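PDB 2G29: Nitrate/nitrite binding protein NrtA from Synechocystis sp., which binds nitrate in the periplasm as the solute-binding component of the NrtABCD ABC transporter, which takes up nitrate and probably nitrite. Local coordinates for residues L48-A51 with G55-A58; W170-L175 with W345-A350. All coordinates share one frame; numbering follows the deposited sequence.

Interaction 1: L48-A51 with G55-A58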
loop_
_atom_site.group_PDB
_atom_site.type_symbol
_atom_site.label_atom_id
_atom_site.label_comp_id
_atom_site.label_asym_id
_atom_site.label_seq_id
_atom_site.Cartn_x
_atom_site.Cartn_y
_atom_site.Cartn_z
ATOM N N LEU A 48 -2.578 -12.503 -0.355
ATOM C CA LEU A 48 -3.963 -12.926 -0.213
ATOM C C LEU A 48 -4.390 -13.908 -1.316
ATOM O O LEU A 48 -5.172 -14.843 -1.059
ATOM C CB LEU A 48 -4.927 -11.734 -0.217
ATOM C CG LEU A 48 -4.798 -10.751 0.947
ATOM C CD1 LEU A 48 -6.075 -9.934 1.004
ATOM C CD2 LEU A 48 -4.584 -11.472 2.275
ATOM N N ILE A 49 -3.860 -13.706 -2.520
ATOM C CA ILE A 49 -4.179 -14.548 -3.678
ATOM C C ILE A 49 -3.470 -15.889 -3.552
ATOM O O ILE A 49 -4.105 -16.940 -3.728
ATOM C CB ILE A 49 -3.779 -13.798 -4.970
ATOM C CG1 ILE A 49 -4.785 -12.659 -5.231
ATOM C CG2 ILE A 49 -3.787 -14.755 -6.159
ATOM C CD1 ILE A 49 -4.979 -11.667 -4.131
ATOM N N ILE A 50 -2.184 -15.850 -3.227
ATOM C CA ILE A 50 -1.385 -17.087 -3.051
ATOM C C ILE A 50 -1.958 -17.904 -1.884
ATOM O O ILE A 50 -1.947 -19.147 -1.910
ATOM C CB ILE A 50 0.109 -16.746 -2.815
ATOM C CG1 ILE A 50 0.787 -16.440 -4.151
ATOM C CG2 ILE A 50 0.869 -17.916 -2.168
ATOM C CD1 ILE A 50 0.667 -17.513 -5.163
ATOM N N ALA A 51 -2.465 -17.255 -0.853
ATOM C CA ALA A 51 -3.047 -18.030 0.248
ATOM C C ALA A 51 -4.197 -18.903 -0.276
ATOM O O ALA A 51 -4.454 -19.978 0.261
ATOM C CB ALA A 51 -3.542 -17.116 1.348
ATOM N N GLY A 55 -3.298 -23.085 -1.355
ATOM C CA GLY A 55 -4.009 -23.770 -0.277
ATOM C C GLY A 55 -3.708 -23.396 1.166
ATOM O O GLY A 55 -3.997 -24.164 2.086
ATOM N N PHE A 56 -3.136 -22.223 1.399
ATOM C CA PHE A 56 -2.843 -21.857 2.778
ATOM C C PHE A 56 -4.122 -21.627 3.611
ATOM O O PHE A 56 -4.175 -22.013 4.789
ATOM C CB PHE A 56 -1.922 -20.643 2.809
ATOM C CG PHE A 56 -0.516 -20.942 2.350
ATOM C CD1 PHE A 56 -0.011 -20.402 1.171
ATOM C CD2 PHE A 56 0.303 -21.780 3.099
ATOM C CE1 PHE A 56 1.277 -20.687 0.743
ATOM C CE2 PHE A 56 1.590 -22.073 2.682
ATOM C CZ PHE A 56 2.085 -21.523 1.497
ATOM N N TYR A 57 -5.172 -21.022 3.040
ATOM C CA TYR A 57 -6.387 -20.847 3.839
ATOM C C TYR A 57 -6.966 -22.197 4.249
ATOM O O TYR A 57 -7.421 -22.383 5.384
ATOM C CB TYR A 57 -7.501 -20.083 3.095
ATOM C CG TYR A 57 -7.193 -18.657 2.694
ATOM C CD1 TYR A 57 -7.244 -18.281 1.351
ATOM C CD2 TYR A 57 -6.877 -17.688 3.643
ATOM C CE1 TYR A 57 -6.986 -16.968 0.962
ATOM C CE2 TYR A 57 -6.623 -16.366 3.265
ATOM C CZ TYR A 57 -6.676 -16.022 1.914
ATOM O OH TYR A 57 -6.350 -14.716 1.523
ATOM N N ALA A 58 -6.953 -23.137 3.312
ATOM C CA ALA A 58 -7.507 -24.457 3.582
ATOM C C ALA A 58 -6.684 -25.175 4.634
ATOM O O ALA A 58 -7.236 -25.869 5.473
ATOM C CB ALA A 58 -7.566 -25.266 2.279
HETATM O O HOH W 1 -6.979 -22.262 0.370
#
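The carbonyl oxygen of Ala51 collects donors from the turn of chain that follows it. Tyr57 N donates to Ala51 O over 3.1 Å with an N-H...O angle of 163°, and a water that accepts from Ala58 N adds a weak bond to the same oxygen. A second bond reaches one turn further back: Tyr57 OH donates to Leu48 O at 2.8 Å, in the carbonyl plane and on a lone pair. Between these two anchors the tyrosine ring lies across the methyl of Ala51. Ala51 CB stands 3.5 Å from the ring centroid and 19° off the normal, a CH-pi contact over one face. With CG anti to the carbonyl carbon (chi1 -63°), the Tyr57 ring runs back along helix 46-53. Phe56 turns another way, its ring edge meeting Ala51 CA, while Phe56 CE1 touches Ile50 CG2 at 4.0 Å. Gly55, at the N-cap position of helix 56-59, has a positive phi, which favours glycine. A leucine in place of Tyr57 would probably leave Leu48 O without its hydroxyl donor and Ala51 CB without an aromatic face. Tyr57 is thus held at both ends: its amide and its phenol tie the start of helix 56-59 to two carbonyls of helix 46-53, consistent with a defined setting of one helix against the other.

Interaction 2: W170-L175 with W345-A350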
loop_
_atom_site.group_PDB
_atom_site.type_symbol
_atom_site.label_atom_id
_atom_site.label_comp_id
_atom_site.label_asym_id
_atom_site.label_seq_id
_atom_site.Cartn_x
_atom_site.Cartn_y
_atom_site.Cartn_z
ATOM N N TRP A 170 2.643 9.633 -0.782
ATOM C CA TRP A 170 3.954 9.563 -1.453
ATOM C C TRP A 170 4.120 10.651 -2.504
ATOM O O TRP A 170 5.143 11.342 -2.537
ATOM C CB TRP A 170 4.185 8.235 -2.160
ATOM C CG TRP A 170 3.963 6.995 -1.364
ATOM C CD1 TRP A 170 3.401 5.847 -1.840
ATOM C CD2 TRP A 170 4.215 6.780 0.031
ATOM N NE1 TRP A 170 3.273 4.927 -0.820
ATOM C CE2 TRP A 170 3.756 5.482 0.339
ATOM C CE3 TRP A 170 4.773 7.563 1.066
ATOM C CZ2 TRP A 170 3.832 4.934 1.627
ATOM C CZ3 TRP A 170 4.854 7.034 2.342
ATOM C CH2 TRP A 170 4.383 5.723 2.621
ATOM N N ILE A 171 3.129 10.815 -3.369
ATOM C CA ILE A 171 3.277 11.832 -4.400
ATOM C C ILE A 171 3.280 13.256 -3.833
ATOM O O ILE A 171 4.028 14.094 -4.319
ATOM C CB ILE A 171 2.237 11.599 -5.561
ATOM C CG1 ILE A 171 2.795 12.191 -6.854
ATOM C CG2 ILE A 171 0.878 12.187 -5.227
ATOM C CD1 ILE A 171 2.018 11.751 -8.091
ATOM N N ARG A 172 2.475 13.523 -2.809
ATOM C CA ARG A 172 2.485 14.843 -2.174
ATOM C C ARG A 172 3.825 15.076 -1.485
ATOM O O ARG A 172 4.345 16.199 -1.495
ATOM C CB ARG A 172 1.390 14.967 -1.129
ATOM C CG ARG A 172 0.004 15.092 -1.715
ATOM C CD ARG A 172 -1.045 15.107 -0.624
ATOM N NE ARG A 172 -2.361 15.358 -1.220
ATOM C CZ ARG A 172 -3.099 16.450 -0.992
ATOM N NH1 ARG A 172 -2.679 17.405 -0.152
ATOM N NH2 ARG A 172 -4.222 16.622 -1.682
ATOM N N TYR A 173 4.409 14.046 -0.874
ATOM C CA TYR A 173 5.697 14.223 -0.189
ATOM C C TYR A 173 6.795 14.587 -1.188
ATOM O O TYR A 173 7.613 15.492 -0.956
ATOM C CB TYR A 173 6.060 12.921 0.573
ATOM C CG TYR A 173 7.220 13.065 1.513
ATOM C CD1 TYR A 173 7.006 13.288 2.874
ATOM C CD2 TYR A 173 8.543 13.104 1.030
ATOM C CE1 TYR A 173 8.073 13.551 3.739
ATOM C CE2 TYR A 173 9.607 13.403 1.892
ATOM C CZ TYR A 173 9.372 13.621 3.232
ATOM O OH TYR A 173 10.372 13.990 4.137
ATOM N N TRP A 174 6.802 13.878 -2.311
ATOM C CA TRP A 174 7.799 14.085 -3.357
ATOM C C TRP A 174 7.658 15.479 -3.961
ATOM O O TRP A 174 8.664 16.203 -4.128
ATOM C CB TRP A 174 7.616 12.977 -4.406
ATOM C CG TRP A 174 8.367 13.110 -5.735
ATOM C CD1 TRP A 174 9.711 12.989 -5.954
ATOM C CD2 TRP A 174 7.761 13.261 -7.003
ATOM N NE1 TRP A 174 9.973 13.045 -7.295
ATOM C CE2 TRP A 174 8.796 13.224 -7.971
ATOM C CE3 TRP A 174 6.445 13.438 -7.436
ATOM C CZ2 TRP A 174 8.539 13.348 -9.345
ATOM C CZ3 TRP A 174 6.190 13.558 -8.782
ATOM C CH2 TRP A 174 7.237 13.519 -9.731
ATOM N N LEU A 175 6.424 15.889 -4.264
ATOM C CA LEU A 175 6.210 17.199 -4.887
ATOM C C LEU A 175 6.514 18.303 -3.898
ATOM O O LEU A 175 7.128 19.308 -4.262
ATOM C CB LEU A 175 4.783 17.339 -5.448
ATOM C CG LEU A 175 4.560 16.489 -6.713
ATOM C CD1 LEU A 175 3.075 16.328 -7.024
ATOM C CD2 LEU A 175 5.273 17.145 -7.909
ATOM N N TRP A 345 -1.749 17.290 5.721
ATOM C CA TRP A 345 -2.564 17.782 4.614
ATOM C C TRP A 345 -3.991 18.144 4.972
ATOM O O TRP A 345 -4.742 18.506 4.095
ATOM C CB TRP A 345 -2.533 16.760 3.468
ATOM C CG TRP A 345 -1.138 16.531 2.937
ATOM C CD1 TRP A 345 -0.449 15.332 2.872
ATOM C CD2 TRP A 345 -0.243 17.533 2.423
ATOM N NE1 TRP A 345 0.798 15.545 2.361
ATOM C CE2 TRP A 345 0.959 16.880 2.079
ATOM C CE3 TRP A 345 -0.343 18.928 2.240
ATOM C CZ2 TRP A 345 2.074 17.568 1.534
ATOM C CZ3 TRP A 345 0.759 19.617 1.706
ATOM C CH2 TRP A 345 1.949 18.928 1.363
ATOM N N GLY A 346 -4.351 18.042 6.248
ATOM C CA GLY A 346 -5.700 18.427 6.646
ATOM C C GLY A 346 -6.782 17.381 6.495
ATOM O O GLY A 346 -7.972 17.708 6.584
ATOM N N TYR A 347 -6.404 16.133 6.238
ATOM C CA TYR A 347 -7.398 15.066 6.129
ATOM C C TYR A 347 -7.937 14.672 7.495
ATOM O O TYR A 347 -9.056 14.172 7.590
ATOM C CB TYR A 347 -6.792 13.825 5.459
ATOM C CG TYR A 347 -6.565 13.962 3.977
ATOM C CD1 TYR A 347 -5.282 13.930 3.453
ATOM C CD2 TYR A 347 -7.644 14.079 3.096
ATOM C CE1 TYR A 347 -5.071 14.016 2.054
ATOM C CE2 TYR A 347 -7.444 14.149 1.704
ATOM C CZ TYR A 347 -6.160 14.116 1.202
ATOM O OH TYR A 347 -5.990 14.143 -0.173
ATOM N N LEU A 348 -7.148 14.875 8.544
ATOM C CA LEU A 348 -7.565 14.562 9.908
ATOM C C LEU A 348 -7.343 15.808 10.771
ATOM O O LEU A 348 -6.433 16.593 10.522
ATOM C CB LEU A 348 -6.762 13.399 10.508
ATOM C CG LEU A 348 -7.032 11.997 9.929
ATOM C CD1 LEU A 348 -6.123 11.024 10.657
ATOM C CD2 LEU A 348 -8.510 11.595 10.116
ATOM N N PRO A 349 -8.137 15.967 11.836
ATOM C CA PRO A 349 -7.981 17.136 12.708
ATOM C C PRO A 349 -6.586 17.194 13.333
ATOM O O PRO A 349 -6.037 16.164 13.746
ATOM C CB PRO A 349 -9.077 16.930 13.773
ATOM C CG PRO A 349 -10.082 16.036 13.115
ATOM C CD PRO A 349 -9.240 15.092 12.275
ATOM N N ALA A 350 -6.027 18.395 13.455
ATOM C CA ALA A 350 -4.724 18.566 14.062
ATOM C C ALA A 350 -4.777 18.102 15.518
ATOM O O ALA A 350 -5.831 18.112 16.161
ATOM C CB ALA A 350 -4.316 20.039 13.990
#
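Arg172 and Trp345 mark the closest backbone approach, yet their CA atoms remain 9.0 Å apart, which leaves the contact almost wholly to side chains. One partner is regular helix; the other is a loop leaving helix 332-344, where Gly346, with phi at 85°, closes a Schellman motif. At those angles a side chain would jam against the preceding carbonyl oxygen, which calls for glycine. Both Trp345 and Tyr347 direct their CB atoms at the helix. Arg172 lays its extended chain over one face of the indole: Arg172 CD sits 3.5 Å from the centroid of the five-membered ring of Trp345, 12° off its normal, a CH-pi contact. Further along, Arg172 CZ lies 4.7 Å from that centroid, still over the face, giving a cation-pi interaction. The guanidinium is not stacked flat, since its plane is turned 64° from the indole. It presents an edge, and Arg172 NH1 comes to 3.5 Å from Trp345 CD2. Tyr347 and Arg172 approach each other from opposite directions, the hydroxyl coming over a guanidinium face, where Tyr347 OH is 3.4 Å from Arg172 NH2 at an angle too poor for a hydrogen bond. The stronger polar ties lie elsewhere: Arg172 NE forms a salt bridge with Asp168, and NH2 bonds to Thr188 OG1. Asp168 also takes a weak hydrogen bond from Tyr347 OH, joining arginine and tyrosine through one carboxylate. Trp345 also packs on Met169 and Ala176 of helix 166-177, and its indole shares Pro182 with Arg172. The contact therefore fastens the loop between helices 332-344 and 354-361 to the outside of helix 166-177, whose other side, through Ile171 and Trp174, rests on strand 207-211.

Interaction 1 closes before interaction 2 opens along the chain, and the two lie on opposite sides of its centre, with their own centres 35 Å apart and nearest atoms about 18 Å apart. They lie beside different sheets of this two-domain protein. Tyr57 packs on strand 36-39 of one, whereas helix 166-177 covers strand 207-211 of the other. Interaction 1 joins consecutive helices; interaction 2 joins segments 170 residues apart, bringing later chain back against helix 166-177, which packs on that second sheet. Each is near nitrate-binding residues: Leu48 is about 8 Å from Lys240 and Arg172 about 9 Å from His167, between side chains, consistent with a site formed by both domains.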